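Local coordinates for hypothetical protein (Giardia lamblia, PDB 3I3F) that is of unknown function but belongs to the YjgF-like endoribonuclease L-PSP family and binds a small carboxylic acid, pentanoic acid, in its pockets, at residues A[100-105]-A[116-121]; A[63-68]-A[106-111]. All blocks are in the same frame, centred on the assembly; numbering follows the deposited sequence. Where two conformers were deposited one is given.

Contact 1 and contact 2 show how one helix can back a ligand-binding arginine and also pack in an apolar cluster. Helix 95-108 takes part in each: in contact 1 it faces strand 117-123 and in contact 2 it meets helix 56-74. Along the chain the segments alternate, 63-68, 100-105, 106-111 and 116-121, so the two contacts interlock in sequence. Their centres lie about 10 Å apart and they touch: Phe65 CZ packs 3.5 Å from Tyr105 CD1, and Pro116 meets Phe109. The two helices lie against the mixed sheet of the YjgF-like fold, and a continuous aromatic cluster runs from their interface to the arginine that holds the bound acid.

Contact 1. Residues A[100-105]-A[116-121]; sequences RFNELY and PCRCCV. With LEA (pentanoic acid), chain D.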
ATOM      1  N   ARG A 100     -13.509   3.346  18.365  1.00  9.73           N
ATOM      2  CA  ARG A 100     -12.511   3.717  19.366  1.00  9.69           C
ATOM      3  C   ARG A 100     -11.146   3.945  18.718  1.00  9.47           C
ATOM      4  O   ARG A 100     -10.424   4.871  19.088  1.00  9.23           O
ATOM      5  CB  ARG A 100     -12.412   2.663  20.481  1.00  9.75           C
ATOM      6  CG  ARG A 100     -11.451   3.029  21.623  1.00 10.25           C
ATOM      7  CD  ARG A 100     -11.715   4.433  22.148  1.00 11.00           C
ATOM      8  NE  ARG A 100     -10.900   4.783  23.309  1.00 11.57           N
ATOM      9  CZ  ARG A 100     -10.697   6.030  23.731  1.00 12.07           C
ATOM     10  NH1 ARG A 100     -11.238   7.064  23.091  1.00 12.39           N
ATOM     11  NH2 ARG A 100      -9.942   6.255  24.801  1.00 12.53           N
ATOM     12  N   PHE A 101     -10.802   3.114  17.736  1.00  9.49           N
ATOM     13  CA  PHE A 101      -9.564   3.320  16.996  1.00  9.58           C
ATOM     14  C   PHE A 101      -9.501   4.726  16.404  1.00  9.45           C
ATOM     15  O   PHE A 101      -8.484   5.406  16.526  1.00  9.35           O
ATOM     16  CB  PHE A 101      -9.380   2.291  15.879  1.00  9.64           C
ATOM     17  CG  PHE A 101      -8.246   2.627  14.959  1.00  9.79           C
ATOM     18  CD1 PHE A 101      -6.947   2.275  15.287  1.00 10.42           C
ATOM     19  CD2 PHE A 101      -8.468   3.348  13.793  1.00 10.64           C
ATOM     20  CE1 PHE A 101      -5.891   2.612  14.453  1.00 10.80           C
ATOM     21  CE2 PHE A 101      -7.417   3.691  12.961  1.00 11.25           C
ATOM     22  CZ  PHE A 101      -6.131   3.322  13.289  1.00 11.29           C
ATOM     23  N   ASN A 102     -10.583   5.153  15.758  1.00  9.43           N
ATOM     24  CA  ASN A 102     -10.605   6.476  15.128  1.00  9.48           C
ATOM     25  C   ASN A 102     -10.560   7.624  16.137  1.00  9.46           C
ATOM     26  O   ASN A 102      -9.945   8.656  15.874  1.00  9.53           O
ATOM     27  CB  ASN A 102     -11.802   6.614  14.185  1.00  9.51           C
ATOM     28  CG  ASN A 102     -11.629   5.806  12.914  1.00  9.95           C
ATOM     29  OD1 ASN A 102     -10.550   5.797  12.317  1.00 10.91           O
ATOM     30  ND2 ASN A 102     -12.687   5.123  12.495  1.00 11.18           N
ATOM     31  N   GLU A 103     -11.187   7.435  17.294  1.00  9.46           N
ATOM     32  CA  GLU A 103     -11.088   8.415  18.375  1.00  9.50           C
ATOM     33  C   GLU A 103      -9.632   8.580  18.808  1.00  9.38           C
ATOM     34  O   GLU A 103      -9.145   9.701  18.956  1.00  9.37           O
ATOM     35  CB  GLU A 103     -11.938   7.993  19.575  1.00  9.56           C
ATOM     36  CG  GLU A 103     -13.434   7.991  19.293  1.00 10.12           C
ATOM     37  CD  GLU A 103     -14.268   7.399  20.418  1.00 10.74           C
ATOM     38  OE1 GLU A 103     -13.702   6.809  21.364  1.00 11.68           O
ATOM     39  OE2 GLU A 103     -15.509   7.516  20.345  1.00 11.77           O
ATOM     40  N   LEU A 104      -8.941   7.456  18.997  1.00  9.50           N
ATOM     41  CA  LEU A 104      -7.527   7.466  19.377  1.00  9.64           C
ATOM     42  C   LEU A 104      -6.649   8.027  18.258  1.00  9.61           C
ATOM     43  O   LEU A 104      -5.693   8.758  18.517  1.00  9.50           O
ATOM     44  CB  LEU A 104      -7.061   6.056  19.748  1.00  9.80           C
ATOM     45  CG  LEU A 104      -7.714   5.468  20.999  1.00 10.38           C
ATOM     46  CD1 LEU A 104      -7.522   3.962  21.044  1.00 11.38           C
ATOM     47  CD2 LEU A 104      -7.154   6.129  22.251  1.00 11.28           C
ATOM     48  N   TYR A 105      -6.987   7.687  17.016  1.00  9.65           N
ATOM     49  CA  TYR A 105      -6.271   8.195  15.847  1.00  9.80           C
ATOM     50  C   TYR A 105      -6.272   9.722  15.820  1.00 10.16           C
ATOM     51  O   TYR A 105      -5.249  10.347  15.537  1.00 10.27           O
ATOM     52  CB  TYR A 105      -6.916   7.655  14.567  1.00  9.70           C
ATOM     53  CG  TYR A 105      -6.152   7.986  13.309  1.00  9.28           C
ATOM     54  CD1 TYR A 105      -5.114   7.170  12.875  1.00  9.05           C
ATOM     55  CD2 TYR A 105      -6.471   9.106  12.549  1.00  9.23           C
ATOM     56  CE1 TYR A 105      -4.409   7.462  11.717  1.00  9.07           C
ATOM     57  CE2 TYR A 105      -5.773   9.406  11.390  1.00  9.37           C
ATOM     58  CZ  TYR A 105      -4.741   8.578  10.979  1.00  9.13           C
ATOM     59  OH  TYR A 105      -4.038   8.860   9.829  1.00  9.83           O
ATOM     60  N   PRO A 116      -2.678  13.143   7.712  1.00 10.81           N
ATOM     61  CA  PRO A 116      -2.060  12.543   6.533  1.00 10.65           C
ATOM     62  C   PRO A 116      -3.042  11.759   5.672  1.00 10.30           C
ATOM     63  O   PRO A 116      -4.139  11.423   6.118  1.00 10.13           O
ATOM     64  CB  PRO A 116      -1.004  11.607   7.129  1.00 10.87           C
ATOM     65  CG  PRO A 116      -1.509  11.277   8.485  1.00 10.85           C
ATOM     66  CD  PRO A 116      -2.217  12.506   8.960  1.00 10.75           C
ATOM     67  N   CYS A 117      -2.642  11.477   4.438  1.00 10.03           N
ATOM     68  CA  CYS A 117      -3.424  10.599   3.581  1.00 10.13           C
ATOM     69  C   CYS A 117      -3.613   9.265   4.289  1.00 10.10           C
ATOM     70  O   CYS A 117      -2.687   8.745   4.917  1.00 10.01           O
ATOM     71  CB  CYS A 117      -2.732  10.396   2.236  1.00  9.98           C
ATOM     72  SG  CYS A 117      -2.578  11.911   1.264  1.00 10.73           S
ATOM     73  N   ARG A 118      -4.825   8.730   4.206  1.00 10.16           N
ATOM     74  CA  ARG A 118      -5.184   7.533   4.946  1.00 10.45           C
ATOM     75  C   ARG A 118      -6.154   6.669   4.163  1.00 10.37           C
ATOM     76  O   ARG A 118      -6.959   7.170   3.379  1.00  9.88           O
ATOM     77  CB  ARG A 118      -5.831   7.928   6.276  1.00 10.69           C
ATOM     78  CG  ARG A 118      -5.844   6.831   7.315  1.00 11.86           C
ATOM     79  CD  ARG A 118      -6.673   7.220   8.534  1.00 12.00           C
ATOM     80  NE  ARG A 118      -7.981   6.565   8.551  1.00 11.98           N
ATOM     81  CZ  ARG A 118      -8.721   6.366   9.642  1.00 11.98           C
ATOM     82  NH1 ARG A 118      -8.301   6.767  10.839  1.00 11.90           N
ATOM     83  NH2 ARG A 118      -9.891   5.750   9.541  1.00 12.29           N
ATOM     84  N   CYS A 119      -6.049   5.362   4.367  1.00 10.55           N
ATOM     85  CA  CYS A 119      -7.131   4.443   4.050  1.00 11.07           C
ATOM     86  C   CYS A 119      -7.232   3.449   5.195  1.00 11.13           C
ATOM     87  O   CYS A 119      -6.301   3.309   5.993  1.00 10.68           O
ATOM     88  CB  CYS A 119      -6.902   3.738   2.710  1.00 11.04           C
ATOM     89  SG  CYS A 119      -5.481   2.631   2.652  1.00 12.71           S
ATOM     90  N   CYS A 120      -8.375   2.782   5.289  1.00 11.79           N
ATOM     91  CA  CYS A 120      -8.634   1.858   6.382  1.00 12.51           C
ATOM     92  C   CYS A 120      -9.599   0.779   5.921  1.00 12.94           C
ATOM     93  O   CYS A 120     -10.719   1.077   5.498  1.00 13.41           O
ATOM     94  CB  CYS A 120      -9.217   2.607   7.583  1.00 12.42           C
ATOM     95  SG  CYS A 120      -9.434   1.588   9.061  1.00 13.83           S
ATOM     96  N   VAL A 121      -9.155  -0.472   5.983  1.00 13.45           N
ATOM     97  CA  VAL A 121     -10.000  -1.610   5.641  1.00 13.93           C
ATOM     98  C   VAL A 121      -9.792  -2.725   6.653  1.00 14.20           C
ATOM     99  O   VAL A 121      -8.813  -2.717   7.404  1.00 14.20           O
ATOM    100  CB  VAL A 121      -9.690  -2.155   4.229  1.00 14.04           C
ATOM    101  CG1 VAL A 121      -9.892  -1.068   3.178  1.00 14.43           C
ATOM    102  CG2 VAL A 121      -8.274  -2.713   4.165  1.00 14.21           C
TER
HETATM  103  C2  LEA D 142     -10.502   5.896   6.060  1.00 18.21           C
HETATM  104  O2  LEA D 142     -11.160   5.505   7.049  1.00 17.60           O
HETATM  105  C3  LEA D 142     -11.217   6.316   4.793  1.00 19.01           C
HETATM  106  C4  LEA D 142     -12.702   5.953   4.818  1.00 19.70           C
HETATM  107  C5  LEA D 142     -13.488   6.710   3.749  1.00 20.06           C
HETATM  108  C6  LEA D 142     -12.785   6.699   2.408  1.00 20.44           C
HETATM  109  O1  LEA D 142      -9.254   5.961   6.079  1.00 17.20           O
HETATM  110  O   HOH W   1      -5.141  10.864   8.546  1.00  9.70           O
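In a pentanoic acid pocket at an edge strand of this chain's sheet, Arg118 reaches from strand 117-123 to Asn102 and Tyr105 of helix 95-108. Its NH1 and NH2 close end-on over a single atom, Asn102 OD1, each at 2.9 Å. Both bonds are bent, with N-H...O angles of 145°, and OD1 lies in the guanidinium plane while the amide is turned 25° from it. NE and NH2 point along another edge to the ligand carboxylate. Arg118 NE gives a nearly straight bond of 2.8 Å to O1 of the acid, and NH2 gives a somewhat more bent bond of 2.8 Å to O2 of the acid. NH2 is therefore shared between amide and ligand, and Asn102 acts as a second-shell residue that helps fix the rotation of the guanidinium.

Helix and strand belong to the beta-alpha-beta unit 82-90, 95-108, 117-123 and run nearly antiparallel, their axes 12.4 Å apart at closest approach, a gap bridged by long side chains. Tyr105 spans it from the helix with CG anti to the backbone N (chi1 -173°), and its ring is almost perpendicular to the guanidinium. NH1 sits over the ring centre, CZ of Arg118 lies 4.5 Å from the centroid in a cation-pi contact, and Arg118 CD rests near the phenol end. Tyr105 OH donates to a water that in turn donates to Pro116 O. Asn28 of a second subunit packs on Asn102 and Tyr105, placing this pocket at a subunit interface.

Contact 2. Residues A[63-68]-A[106-111]; sequences QTFDNI and REVFCV
The Phe109 ring turns its edge toward the face of Phe65 in an offset edge-to-face pair, and one face of Phe109 carries CG1 of its own neighbour Val108, set toward the rim. The ring planes stand at 85° with centroids 5.9 Å apart. The closest atoms are Phe65 CE1 and Phe109 CE2, at 3.8 Å, where CE1 lies near the plane of the Phe109 ring. Val108 approaches the base of Phe65 obliquely, its CG2 4.0 Å from Phe65 CB and equally near CG.

The contact joins the middle of helix 56-74 to the C-terminal end of helix 95-108, two helices that pack against the sheet of this YjgF-like fold. Phe109 is the first residue to leave helical backbone angles, and with CG anti to the carbonyl carbon (chi1 -56°) the ring swings back toward Phe65. On the sheet side, Phe65 touches Val133 of strand 131-139, while Phe109 rests on Ile82 and Leu85 of strand 82-90. The Phe109 ring also meets that of Tyr105, and the backbone O of Phe109 accepts a hydrogen bond from Arg115 NE.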
ATOM      1  N   GLN A  63       0.183   1.819  21.473  1.00 10.33           N
ATOM      2  CA  GLN A  63       1.529   1.269  21.312  1.00 10.19           C
ATOM      3  C   GLN A  63       1.995   1.334  19.854  1.00  9.95           C
ATOM      4  O   GLN A  63       3.158   1.633  19.589  1.00  9.78           O
ATOM      5  CB  GLN A  63       1.593  -0.171  21.831  1.00 10.34           C
ATOM      6  CG  GLN A  63       2.990  -0.785  21.811  1.00 10.92           C
ATOM      7  CD  GLN A  63       3.941  -0.093  22.766  1.00 12.23           C
ATOM      8  OE1 GLN A  63       3.699  -0.054  23.972  1.00 13.49           O
ATOM      9  NE2 GLN A  63       5.028   0.455  22.235  1.00 13.06           N
ATOM     10  N   THR A  64       1.086   1.059  18.920  1.00  9.72           N
ATOM     11  CA  THR A  64       1.406   1.116  17.494  1.00  9.67           C
ATOM     12  C   THR A  64       1.889   2.503  17.080  1.00  9.85           C
ATOM     13  O   THR A  64       2.912   2.631  16.410  1.00  9.41           O
ATOM     14  CB  THR A  64       0.195   0.711  16.627  1.00  9.61           C
ATOM     15  OG1 THR A  64      -0.138  -0.656  16.884  1.00  9.58           O
ATOM     16  CG2 THR A  64       0.505   0.877  15.142  1.00  9.56           C
ATOM     17  N   PHE A  65       1.165   3.541  17.487  1.00  9.99           N
ATOM     18  CA  PHE A  65       1.546   4.896  17.104  1.00 10.23           C
ATOM     19  C   PHE A  65       2.744   5.426  17.889  1.00 10.31           C
ATOM     20  O   PHE A  65       3.485   6.263  17.382  1.00 10.42           O
ATOM     21  CB  PHE A  65       0.344   5.841  17.158  1.00 10.36           C
ATOM     22  CG  PHE A  65      -0.591   5.658  15.999  1.00 10.65           C
ATOM     23  CD1 PHE A  65      -0.215   6.070  14.726  1.00 11.18           C
ATOM     24  CD2 PHE A  65      -1.819   5.035  16.161  1.00 11.25           C
ATOM     25  CE1 PHE A  65      -1.055   5.887  13.642  1.00 11.36           C
ATOM     26  CE2 PHE A  65      -2.669   4.851  15.078  1.00 11.56           C
ATOM     27  CZ  PHE A  65      -2.281   5.273  13.816  1.00 11.73           C
ATOM     28  N   ASP A  66       2.952   4.918  19.103  1.00 10.26           N
ATOM     29  CA  ASP A  66       4.183   5.207  19.841  1.00 10.40           C
ATOM     30  C   ASP A  66       5.392   4.629  19.098  1.00 10.17           C
ATOM     31  O   ASP A  66       6.411   5.302  18.955  1.00 10.25           O
ATOM     32  CB  ASP A  66       4.120   4.647  21.267  1.00 10.55           C
ATOM     33  CG  ASP A  66       5.235   5.178  22.154  1.00 11.94           C
ATOM     34  OD1 ASP A  66       5.406   6.414  22.224  0.50 12.39           O
ATOM     35  OD2 ASP A  66       5.928   4.358  22.791  0.50 12.54           O
ATOM     36  N   ASN A  67       5.266   3.388  18.626  1.00 10.02           N
ATOM     37  CA  ASN A  67       6.306   2.761  17.803  1.00  9.84           C
ATOM     38  C   ASN A  67       6.610   3.577  16.548  1.00  9.78           C
ATOM     39  O   ASN A  67       7.771   3.826  16.225  1.00  9.88           O
ATOM     40  CB  ASN A  67       5.900   1.339  17.393  1.00  9.87           C
ATOM     41  CG  ASN A  67       5.888   0.362  18.559  1.00  9.79           C
ATOM     42  OD1 ASN A  67       6.398   0.649  19.642  1.00  9.99           O
ATOM     43  ND2 ASN A  67       5.308  -0.810  18.332  1.00  9.54           N
ATOM     44  N   ILE A  68       5.557   3.996  15.850  1.00  9.67           N
ATOM     45  CA  ILE A  68       5.699   4.811  14.645  1.00  9.69           C
ATOM     46  C   ILE A  68       6.388   6.142  14.951  1.00  9.80           C
ATOM     47  O   ILE A  68       7.307   6.543  14.239  1.00  9.82           O
ATOM     48  CB  ILE A  68       4.329   5.065  13.972  1.00  9.54           C
ATOM     49  CG1 ILE A  68       3.796   3.767  13.360  1.00  9.48           C
ATOM     50  CG2 ILE A  68       4.443   6.133  12.891  1.00  9.69           C
ATOM     51  CD1 ILE A  68       2.338   3.820  12.972  1.00  9.86           C
ATOM     52  N   ARG A 106      -7.422  10.317  16.133  1.00 10.44           N
ATOM     53  CA  ARG A 106      -7.551  11.772  16.153  1.00 10.99           C
ATOM     54  C   ARG A 106      -6.795  12.428  17.313  1.00 11.45           C
ATOM     55  O   ARG A 106      -6.531  13.624  17.269  1.00 11.61           O
ATOM     56  CB  ARG A 106      -9.026  12.183  16.171  1.00 10.93           C
ATOM     57  CG  ARG A 106      -9.745  11.929  14.852  1.00 11.14           C
ATOM     58  CD  ARG A 106     -11.134  12.544  14.848  1.00 11.18           C
ATOM     59  NE  ARG A 106     -12.013  11.924  15.841  1.00 11.01           N
ATOM     60  CZ  ARG A 106     -12.802  10.870  15.628  1.00 11.31           C
ATOM     61  NH1 ARG A 106     -12.852  10.274  14.440  1.00 11.18           N
ATOM     62  NH2 ARG A 106     -13.550  10.402  16.619  1.00 11.50           N
ATOM     63  N   GLU A 107      -6.463  11.657  18.348  1.00 12.00           N
ATOM     64  CA  GLU A 107      -5.598  12.148  19.427  1.00 12.69           C
ATOM     65  C   GLU A 107      -4.125  12.155  19.013  1.00 13.04           C
ATOM     66  O   GLU A 107      -3.326  12.902  19.573  1.00 14.02           O
ATOM     67  CB  GLU A 107      -5.772  11.309  20.695  1.00 12.82           C
ATOM     68  CG  GLU A 107      -7.144  11.432  21.333  1.00 13.31           C
ATOM     69  CD  GLU A 107      -7.306  10.566  22.574  1.00 14.46           C
ATOM     70  OE1 GLU A 107      -6.357   9.840  22.940  0.50 14.59           O
ATOM     71  OE2 GLU A 107      -8.392  10.618  23.190  0.50 14.22           O
ATOM     72  N   VAL A 108      -3.764  11.314  18.046  1.00 12.97           N
ATOM     73  CA  VAL A 108      -2.401  11.284  17.518  1.00 12.96           C
ATOM     74  C   VAL A 108      -2.224  12.378  16.471  1.00 13.05           C
ATOM     75  O   VAL A 108      -1.235  13.114  16.490  1.00 13.21           O
ATOM     76  CB  VAL A 108      -2.071   9.912  16.899  1.00 12.91           C
ATOM     77  CG1 VAL A 108      -0.684   9.929  16.264  1.00 12.88           C
ATOM     78  CG2 VAL A 108      -2.165   8.821  17.957  1.00 12.85           C
ATOM     79  N   PHE A 109      -3.191  12.473  15.562  1.00 12.95           N
ATOM     80  CA  PHE A 109      -3.219  13.510  14.533  1.00 13.02           C
ATOM     81  C   PHE A 109      -4.347  14.479  14.894  1.00 13.43           C
ATOM     82  O   PHE A 109      -5.486  14.322  14.449  1.00 12.94           O
ATOM     83  CB  PHE A 109      -3.407  12.868  13.156  1.00 12.96           C
ATOM     84  CG  PHE A 109      -2.366  11.827  12.838  1.00 12.36           C
ATOM     85  CD1 PHE A 109      -1.115  12.204  12.368  1.00 11.78           C
ATOM     86  CD2 PHE A 109      -2.624  10.478  13.037  1.00 11.75           C
ATOM     87  CE1 PHE A 109      -0.144  11.253  12.088  1.00 11.79           C
ATOM     88  CE2 PHE A 109      -1.656   9.517  12.757  1.00 11.96           C
ATOM     89  CZ  PHE A 109      -0.415   9.910  12.282  1.00 11.83           C
ATOM     90  N   CYS A 110      -4.000  15.484  15.700  1.00 14.06           N
ATOM     91  CA  CYS A 110      -5.005  16.335  16.344  0.50 14.44           C
ATOM     92  C   CYS A 110      -5.400  17.578  15.544  1.00 14.49           C
ATOM     93  O   CYS A 110      -6.304  18.306  15.951  1.00 14.53           O
ATOM     94  CB  CYS A 110      -4.534  16.738  17.746  0.50 14.58           C
ATOM     95  SG  CYS A 110      -2.988  17.657  17.774  0.50 15.84           S
ATOM     96  N   VAL A 111      -4.743  17.820  14.413  1.00 14.51           N
ATOM     97  CA  VAL A 111      -5.109  18.956  13.564  1.00 14.58           C
ATOM     98  C   VAL A 111      -5.840  18.442  12.327  1.00 14.44           C
ATOM     99  O   VAL A 111      -5.209  17.886  11.428  1.00 14.18           O
ATOM    100  CB  VAL A 111      -3.878  19.785  13.146  1.00 14.63           C
ATOM    101  CG1 VAL A 111      -4.312  21.009  12.344  1.00 14.82           C
ATOM    102  CG2 VAL A 111      -3.082  20.205  14.373  1.00 15.04           C
TER